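Local coordinates for protein demethylmenaquinone Methyltransferase (Thermus thermophilus, PDB 1J3L) that belongs to the Aldolase/RraA family and folds as a mixed alpha/beta protein that assembles from three chains, at residues A[41-46]-A[119-124]. Residues are numbered along the deposited sequence; the frame is centred on the assembly and turned at random.
Sequences FEDNAL and AKEGKG
Asp43 meets the backbone of Ala119 to Gly122 in a polar, loop-to-loop surface contact, where the turn between strand 31-39 and helix 45-51 packs on the loop preceding strand 125-126. A single beta bridge pairs Asp43 with Ala119: Ala119 N donates to Glu42 O (3.2 Å) and Asn44 N to Ala119 O (3.1 Å). With CG anti to its own N (chi1 -174°), Asp43 carries its carboxylate into the curve of the opposing loop. There Asp43 OD2 accepts from Gly122 N, 3.0 Å away on its syn side but 31° out of the carboxylate plane, and more weakly from Glu121 N. Asp43 OD1, which also takes a weak bond from Gly122 N, accepts from Ala45 N (3.0 Å, N-H...O 169°), forming an Asx turn at the start of helix 45-51. A water that donates to Asp43 OD1 and Lys123 O also accepts from Leu46 N, tying the helix to the loop. Apolar contact is modest: Ala45 CB, small enough to sit close, rests on Gly122 CA, and Leu46 CD1 lies 3.3 Å from Gly124 CA. Gly122 and Gly124 adopt backbone angles that favour glycine. Several N-H donors thus converge on one buried carboxylate, which probably stabilises its negative charge and fixes the loop against the helix start.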
ATOM      1  N   PHE A  41      -2.156   5.609 -22.625  1.00 24.55           N
ATOM      2  CA  PHE A  41      -1.386   6.413 -21.705  1.00 27.48           C
ATOM      3  C   PHE A  41      -2.166   7.685 -21.483  1.00 30.28           C
ATOM      4  O   PHE A  41      -2.334   8.486 -22.402  1.00 24.95           O
ATOM      5  CB  PHE A  41       0.001   6.745 -22.259  1.00 25.83           C
ATOM      6  CG  PHE A  41       0.893   7.421 -21.256  1.00 33.90           C
ATOM      7  CD1 PHE A  41       1.542   6.674 -20.269  1.00 23.91           C
ATOM      8  CD2 PHE A  41       1.041   8.811 -21.252  1.00 25.81           C
ATOM      9  CE1 PHE A  41       2.325   7.293 -19.290  1.00 34.69           C
ATOM     10  CE2 PHE A  41       1.821   9.440 -20.277  1.00 37.31           C
ATOM     11  CZ  PHE A  41       2.466   8.679 -19.290  1.00 28.85           C
ATOM     12  N   GLU A  42      -2.649   7.868 -20.263  1.00 28.46           N
ATOM     13  CA  GLU A  42      -3.408   9.054 -19.920  1.00 30.09           C
ATOM     14  C   GLU A  42      -4.462   9.473 -20.928  1.00 33.86           C
ATOM     15  O   GLU A  42      -4.693  10.663 -21.120  1.00 40.95           O
ATOM     16  CB  GLU A  42      -2.436  10.200 -19.626  1.00 27.44           C
ATOM     17  CG  GLU A  42      -1.496   9.849 -18.498  1.00 19.63           C
ATOM     18  CD  GLU A  42      -0.439  10.885 -18.251  1.00 40.87           C
ATOM     19  OE1 GLU A  42      -0.418  11.905 -18.984  1.00 25.22           O
ATOM     20  OE2 GLU A  42       0.367  10.669 -17.312  1.00 33.03           O
ATOM     21  N   ASP A  43      -5.106   8.486 -21.547  1.00 36.86           N
ATOM     22  CA  ASP A  43      -6.175   8.725 -22.518  1.00 33.15           C
ATOM     23  C   ASP A  43      -7.065   7.488 -22.428  1.00 23.44           C
ATOM     24  O   ASP A  43      -6.566   6.360 -22.478  1.00 34.03           O
ATOM     25  CB  ASP A  43      -5.625   8.846 -23.943  1.00 21.57           C
ATOM     26  CG  ASP A  43      -6.694   9.248 -24.944  1.00 30.08           C
ATOM     27  OD1 ASP A  43      -7.793   8.661 -24.920  1.00 34.76           O
ATOM     28  OD2 ASP A  43      -6.431  10.143 -25.770  1.00 45.53           O
ATOM     29  N   ASN A  44      -8.371   7.686 -22.295  1.00 22.15           N
ATOM     30  CA  ASN A  44      -9.274   6.555 -22.162  1.00 20.47           C
ATOM     31  C   ASN A  44     -10.438   6.502 -23.127  1.00 27.67           C
ATOM     32  O   ASN A  44     -11.410   5.803 -22.853  1.00 31.35           O
ATOM     33  CB  ASN A  44      -9.826   6.497 -20.735  1.00 23.96           C
ATOM     34  CG  ASN A  44     -10.908   7.522 -20.497  1.00 24.93           C
ATOM     35  OD1 ASN A  44     -10.928   8.569 -21.143  1.00 22.13           O
ATOM     36  ND2 ASN A  44     -11.812   7.235 -19.563  1.00 18.36           N
ATOM     37  N   ALA A  45     -10.370   7.224 -24.242  1.00 27.60           N
ATOM     38  CA  ALA A  45     -11.474   7.158 -25.205  1.00 31.50           C
ATOM     39  C   ALA A  45     -11.636   5.687 -25.612  1.00 24.82           C
ATOM     40  O   ALA A  45     -12.755   5.195 -25.791  1.00 23.16           O
ATOM     41  CB  ALA A  45     -11.177   8.029 -26.433  1.00 24.43           C
ATOM     42  N   LEU A  46     -10.503   4.992 -25.730  1.00 20.14           N
ATOM     43  CA  LEU A  46     -10.487   3.576 -26.083  1.00 25.59           C
ATOM     44  C   LEU A  46     -11.116   2.722 -24.989  1.00 19.95           C
ATOM     45  O   LEU A  46     -11.646   1.652 -25.267  1.00 32.97           O
ATOM     46  CB  LEU A  46      -9.048   3.103 -26.345  1.00 14.01           C
ATOM     47  CG  LEU A  46      -8.561   3.351 -27.776  1.00 34.13           C
ATOM     48  CD1 LEU A  46      -7.065   3.084 -27.915  1.00 30.12           C
ATOM     49  CD2 LEU A  46      -9.357   2.462 -28.712  1.00 35.36           C
ATOM     50  N   ALA A 119      -7.419  12.292 -21.065  1.00 20.96           N
ATOM     51  CA  ALA A 119      -7.731  12.935 -22.326  1.00 28.18           C
ATOM     52  C   ALA A 119      -8.529  11.932 -23.149  1.00 32.49           C
ATOM     53  O   ALA A 119      -8.594  10.748 -22.804  1.00 32.20           O
ATOM     54  CB  ALA A 119      -6.451  13.324 -23.047  1.00 29.99           C
ATOM     55  N   LYS A 120      -9.124  12.399 -24.241  1.00 39.68           N
ATOM     56  CA  LYS A 120      -9.939  11.536 -25.079  1.00 40.06           C
ATOM     57  C   LYS A 120      -9.635  11.599 -26.573  1.00 41.15           C
ATOM     58  O   LYS A 120     -10.553  11.623 -27.393  1.00 41.61           O
ATOM     59  CB  LYS A 120     -11.413  11.866 -24.844  1.00 46.81           C
ATOM     60  CG  LYS A 120     -11.835  11.702 -23.395  1.00 52.20           C
ATOM     61  CD  LYS A 120     -13.289  12.064 -23.189  1.00 56.63           C
ATOM     62  CE  LYS A 120     -13.689  11.901 -21.732  1.00 56.91           C
ATOM     63  NZ  LYS A 120     -15.086  12.355 -21.503  1.00 65.20           N
ATOM     64  N   GLU A 121      -8.355  11.616 -26.930  1.00 39.36           N
ATOM     65  CA  GLU A 121      -7.974  11.674 -28.336  1.00 41.66           C
ATOM     66  C   GLU A 121      -8.213  10.311 -28.969  1.00 45.46           C
ATOM     67  O   GLU A 121      -8.531  10.214 -30.151  1.00 51.74           O
ATOM     68  CB  GLU A 121      -6.500  12.077 -28.487  1.00 43.55           C
ATOM     69  CG  GLU A 121      -6.176  13.515 -28.055  1.00 46.07           C
ATOM     70  CD  GLU A 121      -6.821  14.574 -28.943  1.00 64.73           C
ATOM     71  OE1 GLU A 121      -6.492  14.628 -30.149  1.00 70.11           O
ATOM     72  OE2 GLU A 121      -7.654  15.359 -28.435  1.00 60.32           O
ATOM     73  N   GLY A 122      -8.062   9.259 -28.173  1.00 43.06           N
ATOM     74  CA  GLY A 122      -8.283   7.917 -28.679  1.00 41.34           C
ATOM     75  C   GLY A 122      -7.026   7.155 -29.048  1.00 39.26           C
ATOM     76  O   GLY A 122      -7.092   6.188 -29.805  1.00 45.66           O
ATOM     77  N   LYS A 123      -5.882   7.587 -28.523  1.00 40.36           N
ATOM     78  CA  LYS A 123      -4.606   6.922 -28.795  1.00 38.38           C
ATOM     79  C   LYS A 123      -4.540   5.623 -28.001  1.00 43.08           C
ATOM     80  O   LYS A 123      -5.066   5.545 -26.890  1.00 39.19           O
ATOM     81  CB  LYS A 123      -3.432   7.827 -28.391  1.00 45.52           C
ATOM     82  CG  LYS A 123      -3.204   9.037 -29.308  1.00 54.74           C
ATOM     83  CD  LYS A 123      -2.258  10.079 -28.683  1.00 55.08           C
ATOM     84  CE  LYS A 123      -0.873   9.516 -28.344  1.00 59.87           C
ATOM     85  NZ  LYS A 123      -0.102   9.052 -29.535  1.00 61.14           N
ATOM     86  N   GLY A 124      -3.895   4.608 -28.567  1.00 36.51           N
ATOM     87  CA  GLY A 124      -3.787   3.339 -27.875  1.00 43.45           C
ATOM     88  C   GLY A 124      -3.987   2.129 -28.765  1.00 44.11           C
ATOM     89  O   GLY A 124      -4.427   2.250 -29.910  1.00 40.72           O
TER
HETATM   90  O   HOH W   1      -7.719   5.997 -25.726  1.00 40.71           O